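Long-range contacts in ganglioside-induced differentiation-associated protein 2 (Homo sapiens, PDB 4UML), which is of no firmly established function but carries an N-terminal macro domain, the part in this chain, a fold that in many relatives binds ADP-ribose or its derivatives: residues G111-T116 / F125-V130; P178-T183 / E213-K218. All blocks are in the same frame, centred on the assembly; numbering follows the deposited sequence.

Contact 1. Residues G111-T116 / F125-V130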
ATOM      1  N   GLY A 111       6.062  -9.856   6.792  1.00 30.42           N
ATOM      2  CA  GLY A 111       5.238  -9.041   7.653  1.00 27.86           C
ATOM      3  C   GLY A 111       5.827  -7.737   8.127  1.00 28.63           C
ATOM      4  O   GLY A 111       5.103  -6.903   8.628  1.00 33.48           O
ATOM      5  N   GLU A 112       7.123  -7.533   8.018  1.00 29.00           N
ATOM      6  CA  GLU A 112       7.668  -6.292   8.557  1.00 31.84           C
ATOM      7  C   GLU A 112       7.877  -5.261   7.442  1.00 30.06           C
ATOM      8  O   GLU A 112       7.814  -5.591   6.273  1.00 29.37           O
ATOM      9  CB  GLU A 112       8.950  -6.529   9.392  1.00 38.54           C
ATOM     10  CG  GLU A 112      10.241  -6.663   8.617  1.00 41.11           C
ATOM     11  CD  GLU A 112      11.535  -6.580   9.470  1.00 45.73           C
ATOM     12  OE1 GLU A 112      11.735  -5.626  10.266  1.00 54.83           O
ATOM     13  OE2 GLU A 112      12.396  -7.447   9.298  1.00 39.51           O
ATOM     14  N   ALA A 113       8.081  -4.007   7.822  1.00 28.69           N
ATOM     15  CA  ALA A 113       8.286  -2.933   6.849  1.00 28.83           C
ATOM     16  C   ALA A 113       9.537  -2.136   7.173  1.00 28.57           C
ATOM     17  O   ALA A 113       9.893  -1.971   8.337  1.00 29.05           O
ATOM     18  CB  ALA A 113       7.077  -2.017   6.797  1.00 26.62           C
ATOM     19  N   LYS A 114      10.186  -1.633   6.138  1.00 29.44           N
ATOM     20  CA  LYS A 114      11.442  -0.903   6.272  1.00 30.07           C
ATOM     21  C   LYS A 114      11.541   0.270   5.284  1.00 29.61           C
ATOM     22  O   LYS A 114      11.234   0.137   4.093  1.00 28.84           O
ATOM     23  CB  LYS A 114      12.651  -1.845   6.052  1.00 31.15           C
ATOM     24  CG  LYS A 114      12.874  -2.879   7.161  1.00 33.01           C
ATOM     25  CD  LYS A 114      14.205  -3.602   7.025  1.00 33.40           C
ATOM     26  CE  LYS A 114      14.537  -4.387   8.287  1.00 37.24           C
ATOM     27  NZ  LYS A 114      15.851  -5.090   8.133  1.00 37.89           N
ATOM     28  N   LEU A 115      12.047   1.392   5.791  1.00 27.46           N
ATOM     29  CA  LEU A 115      12.081   2.637   5.080  1.00 30.53           C
ATOM     30  C   LEU A 115      13.400   2.816   4.342  1.00 30.64           C
ATOM     31  O   LEU A 115      14.478   2.520   4.888  1.00 31.45           O
ATOM     32  CB  LEU A 115      11.937   3.758   6.098  1.00 35.19           C
ATOM     33  CG  LEU A 115      11.631   5.128   5.500  1.00 40.46           C
ATOM     34  CD1 LEU A 115      10.162   5.213   5.101  1.00 39.31           C
ATOM     35  CD2 LEU A 115      11.976   6.207   6.509  1.00 43.72           C
ATOM     36  N   THR A 116      13.327   3.289   3.102  1.00 32.55           N
ATOM     37  CA  THR A 116      14.497   3.914   2.432  1.00 29.14           C
ATOM     38  C   THR A 116      14.094   5.248   1.844  1.00 29.52           C
ATOM     39  O   THR A 116      12.902   5.588   1.781  1.00 26.36           O
ATOM     40  CB  THR A 116      15.079   3.036   1.287  1.00 28.29           C
ATOM     41  OG1 THR A 116      14.128   2.866   0.221  1.00 28.31           O
ATOM     42  CG2 THR A 116      15.486   1.704   1.786  1.00 29.13           C
ATOM     43  N   PHE A 125       9.989   8.733   0.215  1.00 24.27           N
ATOM     44  CA  PHE A 125      10.417   7.453   0.772  1.00 24.47           C
ATOM     45  C   PHE A 125       9.821   6.287   0.034  1.00 22.47           C
ATOM     46  O   PHE A 125       8.794   6.397  -0.607  1.00 21.16           O
ATOM     47  CB  PHE A 125       9.970   7.292   2.238  1.00 26.16           C
ATOM     48  CG  PHE A 125      10.484   8.367   3.187  1.00 31.10           C
ATOM     49  CD1 PHE A 125      11.831   8.433   3.537  1.00 34.92           C
ATOM     50  CD2 PHE A 125       9.603   9.244   3.798  1.00 36.18           C
ATOM     51  CE1 PHE A 125      12.298   9.416   4.418  1.00 38.77           C
ATOM     52  CE2 PHE A 125      10.044  10.198   4.718  1.00 39.64           C
ATOM     53  CZ  PHE A 125      11.395  10.282   5.025  1.00 40.50           C
ATOM     54  N   ILE A 126      10.475   5.138   0.164  1.00 22.98           N
ATOM     55  CA  ILE A 126       9.870   3.869  -0.193  1.00 21.95           C
ATOM     56  C   ILE A 126       9.751   3.129   1.124  1.00 23.62           C
ATOM     57  O   ILE A 126      10.714   3.119   1.912  1.00 23.24           O
ATOM     58  CB  ILE A 126      10.751   3.039  -1.143  1.00 23.44           C
ATOM     59  CG1 ILE A 126      11.006   3.783  -2.441  1.00 25.31           C
ATOM     60  CG2 ILE A 126      10.083   1.713  -1.511  1.00 23.86           C
ATOM     61  CD1 ILE A 126      12.209   3.288  -3.195  1.00 26.51           C
ATOM     62  N   ILE A 127       8.586   2.515   1.356  1.00 21.99           N
ATOM     63  CA  ILE A 127       8.447   1.541   2.426  1.00 22.16           C
ATOM     64  C   ILE A 127       8.445   0.145   1.788  1.00 22.80           C
ATOM     65  O   ILE A 127       7.573  -0.181   0.981  1.00 24.18           O
ATOM     66  CB  ILE A 127       7.165   1.783   3.254  1.00 22.62           C
ATOM     67  CG1 ILE A 127       7.251   3.151   3.913  1.00 22.67           C
ATOM     68  CG2 ILE A 127       6.995   0.667   4.303  1.00 22.86           C
ATOM     69  CD1 ILE A 127       5.941   3.635   4.477  1.00 23.55           C
ATOM     70  N   HIS A 128       9.442  -0.667   2.136  1.00 21.59           N
ATOM     71  CA  HIS A 128       9.569  -1.994   1.603  1.00 22.88           C
ATOM     72  C   HIS A 128       8.927  -2.969   2.576  1.00 23.83           C
ATOM     73  O   HIS A 128       9.167  -2.899   3.802  1.00 25.34           O
ATOM     74  CB  HIS A 128      11.049  -2.336   1.426  1.00 25.04           C
ATOM     75  CG  HIS A 128      11.811  -1.330   0.621  1.00 24.99           C
ATOM     76  ND1 HIS A 128      11.979  -1.443  -0.742  1.00 26.43           N
ATOM     77  CD2 HIS A 128      12.413  -0.172   0.980  1.00 26.28           C
ATOM     78  CE1 HIS A 128      12.673  -0.410  -1.191  1.00 25.55           C
ATOM     79  NE2 HIS A 128      12.964   0.371  -0.163  1.00 26.62           N
ATOM     80  N   THR A 129       8.132  -3.882   2.046  1.00 22.32           N
ATOM     81  CA  THR A 129       7.529  -4.913   2.882  1.00 24.42           C
ATOM     82  C   THR A 129       7.493  -6.265   2.170  1.00 25.10           C
ATOM     83  O   THR A 129       7.747  -6.324   0.965  1.00 27.30           O
ATOM     84  CB  THR A 129       6.117  -4.465   3.305  1.00 24.17           C
ATOM     85  OG1 THR A 129       5.678  -5.263   4.397  1.00 24.98           O
ATOM     86  CG2 THR A 129       5.129  -4.529   2.142  1.00 23.26           C
ATOM     87  N   VAL A 130       7.156  -7.331   2.895  1.00 25.37           N
ATOM     88  CA  VAL A 130       7.187  -8.720   2.353  1.00 25.38           C
ATOM     89  C   VAL A 130       5.926  -9.471   2.779  1.00 24.66           C
ATOM     90  O   VAL A 130       5.714  -9.759   3.950  1.00 25.68           O
ATOM     91  CB  VAL A 130       8.427  -9.487   2.880  1.00 26.62           C
ATOM     92  CG1 VAL A 130       8.450 -10.963   2.438  1.00 25.30           C
ATOM     93  CG2 VAL A 130       9.714  -8.760   2.506  1.00 26.78           C
TER
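The Phe125 ring takes a methyl of Leu115 over one face and the carbonyl oxygen of Thr116 at its edge. Leu115 CD2 makes a CH-pi contact 4.1 Å from the centroid of the Phe125 ring, displaced toward the rim. CG lies anti to the backbone N in Leu115 (chi1 -167°), which carries the isobutyl group across to Phe125. The other methyl, Leu115 CD1, packs on Phe125 CB at 3.5 Å and also touches Ile127 CG1. With an alanine at Leu115, that face of the Phe125 ring would probably lose its methyl cover, and a gap would open beside Ile127.

The His128 ring has Ile126 CG2 over one face, from its own strand. Lys114 O lies at its edge, in plane. His128 NE2 and Thr116 OG1 share a hydrogen bond of 2.8 Å; either may donate. The two side chains meet at about a right angle. His128 ND1 is also hydrogen-bonded to Asn74 ND2. With both nitrogens engaged, the ring is probably held in this rotation.

Backbone bonds join Lys114 with His128 and Thr116 with Ile126, each pair in both directions. Beyond them, Thr129 OG1 donates to Glu112 O at 2.9 Å, from above the carbonyl plane. Gly111 N closes that end on Val130 O, at 2.9 Å. The backbone angles of Gly111 (phi 90°) would press a CB against the preceding carbonyl oxygen, a strain that glycine avoids. Lys114 NZ turns away to Gly107 O and Leu105 O. The two strands form an antiparallel beta hairpin, with 113-117 as the outermost strand at this edge of the mixed sheet of the macro domain.

Contact 2. Residues P178-T183 / E213-K218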
ATOM      1  N   PRO A 178      -5.049 -15.475  -2.224  1.00 29.67           N
ATOM      2  CA  PRO A 178      -6.338 -15.249  -2.883  1.00 32.38           C
ATOM      3  C   PRO A 178      -6.754 -13.778  -2.831  1.00 33.71           C
ATOM      4  O   PRO A 178      -6.836 -13.187  -1.759  1.00 28.85           O
ATOM      5  CB  PRO A 178      -7.292 -16.110  -2.064  1.00 32.66           C
ATOM      6  CG  PRO A 178      -6.442 -17.257  -1.645  1.00 31.78           C
ATOM      7  CD  PRO A 178      -5.107 -16.635  -1.324  1.00 31.15           C
ATOM      8  N   LEU A 179      -7.048 -13.215  -3.998  1.00 34.88           N
ATOM      9  CA  LEU A 179      -7.111 -11.773  -4.153  1.00 33.91           C
ATOM     10  C   LEU A 179      -8.193 -11.139  -3.328  1.00 33.52           C
ATOM     11  O   LEU A 179      -7.986 -10.113  -2.695  1.00 34.19           O
ATOM     12  CB  LEU A 179      -7.275 -11.413  -5.624  1.00 39.63           C
ATOM     13  CG  LEU A 179      -7.494  -9.925  -5.937  1.00 41.75           C
ATOM     14  CD1 LEU A 179      -6.300  -9.092  -5.477  1.00 41.20           C
ATOM     15  CD2 LEU A 179      -7.741  -9.776  -7.434  1.00 44.44           C
ATOM     16  N   GLU A 180      -9.349 -11.767  -3.286  1.00 34.20           N
ATOM     17  CA  GLU A 180     -10.460 -11.167  -2.624  1.00 36.09           C
ATOM     18  C   GLU A 180     -10.252 -11.164  -1.104  1.00 36.17           C
ATOM     19  O   GLU A 180     -10.483 -10.147  -0.457  1.00 33.62           O
ATOM     20  CB  GLU A 180     -11.738 -11.888  -3.006  1.00 40.02           C
ATOM     21  CG  GLU A 180     -12.983 -11.152  -2.593  1.00 43.78           C
ATOM     22  CD  GLU A 180     -14.105 -11.249  -3.623  1.00 50.87           C
ATOM     23  OE1 GLU A 180     -13.880 -11.610  -4.810  1.00 52.10           O
ATOM     24  OE2 GLU A 180     -15.231 -10.920  -3.227  1.00 52.64           O
ATOM     25  N   ASP A 181      -9.816 -12.297  -0.553  1.00 32.90           N
ATOM     26  CA  ASP A 181      -9.432 -12.374   0.855  1.00 32.00           C
ATOM     27  C   ASP A 181      -8.395 -11.322   1.205  1.00 28.13           C
ATOM     28  O   ASP A 181      -8.522 -10.651   2.197  1.00 28.20           O
ATOM     29  CB  ASP A 181      -8.833 -13.754   1.182  1.00 34.44           C
ATOM     30  CG  ASP A 181      -9.854 -14.859   1.142  1.00 40.26           C
ATOM     31  OD1 ASP A 181     -11.054 -14.596   1.393  1.00 41.14           O
ATOM     32  OD2 ASP A 181      -9.439 -16.007   0.892  1.00 46.02           O
ATOM     33  N   ALA A 182      -7.375 -11.193   0.371  1.00 26.31           N
ATOM     34  CA  ALA A 182      -6.293 -10.244   0.598  1.00 27.24           C
ATOM     35  C   ALA A 182      -6.803  -8.814   0.656  1.00 26.91           C
ATOM     36  O   ALA A 182      -6.368  -8.025   1.496  1.00 25.35           O
ATOM     37  CB  ALA A 182      -5.253 -10.345  -0.500  1.00 25.32           C
ATOM     38  N   THR A 183      -7.708  -8.490  -0.251  1.00 26.14           N
ATOM     39  CA  THR A 183      -8.287  -7.158  -0.344  1.00 27.22           C
ATOM     40  C   THR A 183      -9.143  -6.809   0.870  1.00 27.10           C
ATOM     41  O   THR A 183      -9.121  -5.667   1.335  1.00 25.75           O
ATOM     42  CB  THR A 183      -9.102  -6.999  -1.655  1.00 30.02           C
ATOM     43  OG1 THR A 183      -8.273  -7.319  -2.785  1.00 28.11           O
ATOM     44  CG2 THR A 183      -9.569  -5.609  -1.801  1.00 29.58           C
ATOM     45  N   GLU A 213      -8.487  -3.963  -9.806  1.00 35.19           N
ATOM     46  CA  GLU A 213      -9.430  -2.835  -9.682  1.00 33.79           C
ATOM     47  C   GLU A 213     -10.862  -3.238  -9.312  1.00 34.22           C
ATOM     48  O   GLU A 213     -11.453  -2.703  -8.376  1.00 34.11           O
ATOM     49  CB  GLU A 213      -9.428  -2.006 -10.991  1.00 37.37           C
ATOM     50  CG  GLU A 213     -10.337  -0.787 -10.976  1.00 38.21           C
ATOM     51  CD  GLU A 213     -10.201   0.077 -12.226  1.00 43.77           C
ATOM     52  OE1 GLU A 213     -10.051  -0.469 -13.340  1.00 45.23           O
ATOM     53  OE2 GLU A 213     -10.240   1.315 -12.101  1.00 46.54           O
ATOM     54  N   GLY A 214     -11.436  -4.187 -10.050  1.00 40.66           N
ATOM     55  CA  GLY A 214     -12.831  -4.611  -9.820  1.00 37.38           C
ATOM     56  C   GLY A 214     -13.090  -5.106  -8.403  1.00 34.83           C
ATOM     57  O   GLY A 214     -14.106  -4.785  -7.796  1.00 37.31           O
ATOM     58  N   THR A 215     -12.148  -5.863  -7.858  1.00 36.23           N
ATOM     59  CA  THR A 215     -12.267  -6.354  -6.477  1.00 34.51           C
ATOM     60  C   THR A 215     -12.232  -5.215  -5.488  1.00 33.84           C
ATOM     61  O   THR A 215     -13.017  -5.190  -4.543  1.00 34.05           O
ATOM     62  CB  THR A 215     -11.165  -7.375  -6.178  1.00 34.83           C
ATOM     63  OG1 THR A 215     -11.299  -8.474  -7.075  1.00 34.27           O
ATOM     64  CG2 THR A 215     -11.216  -7.900  -4.734  1.00 33.36           C
ATOM     65  N   TYR A 216     -11.331  -4.253  -5.701  1.00 35.31           N
ATOM     66  CA  TYR A 216     -11.312  -3.055  -4.853  1.00 33.58           C
ATOM     67  C   TYR A 216     -12.613  -2.259  -4.965  1.00 33.53           C
ATOM     68  O   TYR A 216     -13.166  -1.800  -3.953  1.00 32.78           O
ATOM     69  CB  TYR A 216     -10.104  -2.164  -5.174  1.00 32.51           C
ATOM     70  CG  TYR A 216      -8.859  -2.591  -4.423  1.00 30.28           C
ATOM     71  CD1 TYR A 216      -8.130  -3.666  -4.844  1.00 31.37           C
ATOM     72  CD2 TYR A 216      -8.433  -1.918  -3.280  1.00 29.61           C
ATOM     73  CE1 TYR A 216      -7.004  -4.082  -4.165  1.00 33.66           C
ATOM     74  CE2 TYR A 216      -7.307  -2.329  -2.598  1.00 32.10           C
ATOM     75  CZ  TYR A 216      -6.585  -3.411  -3.054  1.00 30.11           C
ATOM     76  OH  TYR A 216      -5.460  -3.876  -2.388  1.00 33.38           O
ATOM     77  N   GLN A 217     -13.118  -2.120  -6.184  1.00 33.72           N
ATOM     78  CA  GLN A 217     -14.390  -1.398  -6.403  1.00 37.69           C
ATOM     79  C   GLN A 217     -15.522  -2.116  -5.682  1.00 37.10           C
ATOM     80  O   GLN A 217     -16.321  -1.489  -4.985  1.00 36.37           O
ATOM     81  CB  GLN A 217     -14.685  -1.280  -7.906  1.00 40.12           C
ATOM     82  CG  GLN A 217     -13.648  -0.433  -8.624  1.00 42.75           C
ATOM     83  CD  GLN A 217     -13.794  -0.435 -10.135  1.00 48.75           C
ATOM     84  OE1 GLN A 217     -14.133  -1.440 -10.754  1.00 48.58           O
ATOM     85  NE2 GLN A 217     -13.492   0.699 -10.744  1.00 52.82           N
ATOM     86  N   LYS A 218     -15.529  -3.445  -5.814  1.00 39.27           N
ATOM     87  CA  LYS A 218     -16.469  -4.299  -5.100  1.00 40.46           C
ATOM     88  C   LYS A 218     -16.448  -4.120  -3.579  1.00 39.48           C
ATOM     89  O   LYS A 218     -17.488  -4.017  -2.948  1.00 39.10           O
ATOM     90  CB  LYS A 218     -16.176  -5.762  -5.430  1.00 43.72           C
ATOM     91  CG  LYS A 218     -17.284  -6.686  -4.969  1.00 48.29           C
ATOM     92  CD  LYS A 218     -16.899  -8.141  -5.107  1.00 50.11           C
ATOM     93  CE  LYS A 218     -17.716  -8.968  -4.131  1.00 51.09           C
ATOM     94  NZ  LYS A 218     -17.625 -10.408  -4.474  1.00 51.43           N
TER
HETATM   95  O   HOH W   1      -5.412  -6.703  -2.434  1.00 36.31           O
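Thr183 reaches toward segment 213-218 of helix 210-223 and meets it with each side-chain atom. CB lies 3.8 Å from Thr215 CG2. From there the two branches part. The methyl, Thr183 CG2, stands over the centre of the Tyr216 ring, 3.7 Å from its centroid and only 7° off the ring normal, a CH-pi contact. The hydroxyl, Thr183 OG1, lies 3.6 Å from Thr215 CG2 and also touches Tyr216 CE1. Its chi1 of -55° sets OG1 anti to the carbonyl carbon, which lets it turn back to Leu179 O, one helical turn earlier, and donate at 2.8 Å. Thr183 N reaches the same oxygen from the opposite face of its plane. A water gives a hydrogen bond to Thr183 OG1 and is also bonded to Tyr216 OH, bridging the helices.

Thr215 packs beside them, its OG1 touching Leu179 CD2. Toward solvent, Lys218 NZ forms a salt bridge of 2.7 Å with Glu180 OE2, on the syn lone pair.

The segment axes approach to 10.0 Å at 47°. This is the first turn of helix 179-197 against the middle of helix 210-223. Leu219 extends the packing on Thr183, and Tyr216 also rests on Leu59 and Val208 of strands 57-61 and 203-208.

How the contacts relate
Both contacts belong to one macro domain, on opposite sides of its centre, with centres about 22 Å apart and no touch between them. They share no helix or strand. Contact 1 joins neighbouring strands at one edge of the sheet; contact 2 joins two helices, one of which rests on strands 57-61 and 203-208 toward the other edge. Contact 1 is the more buried and depends largely on backbone hydrogen bonds, with side chains adding to the pairing. Contact 2 relies mainly on side chains: methyl and ring packing inside, with a bridging water and an ion pair at the surface. Contact 1 also buries more area, 528 against 303 Å².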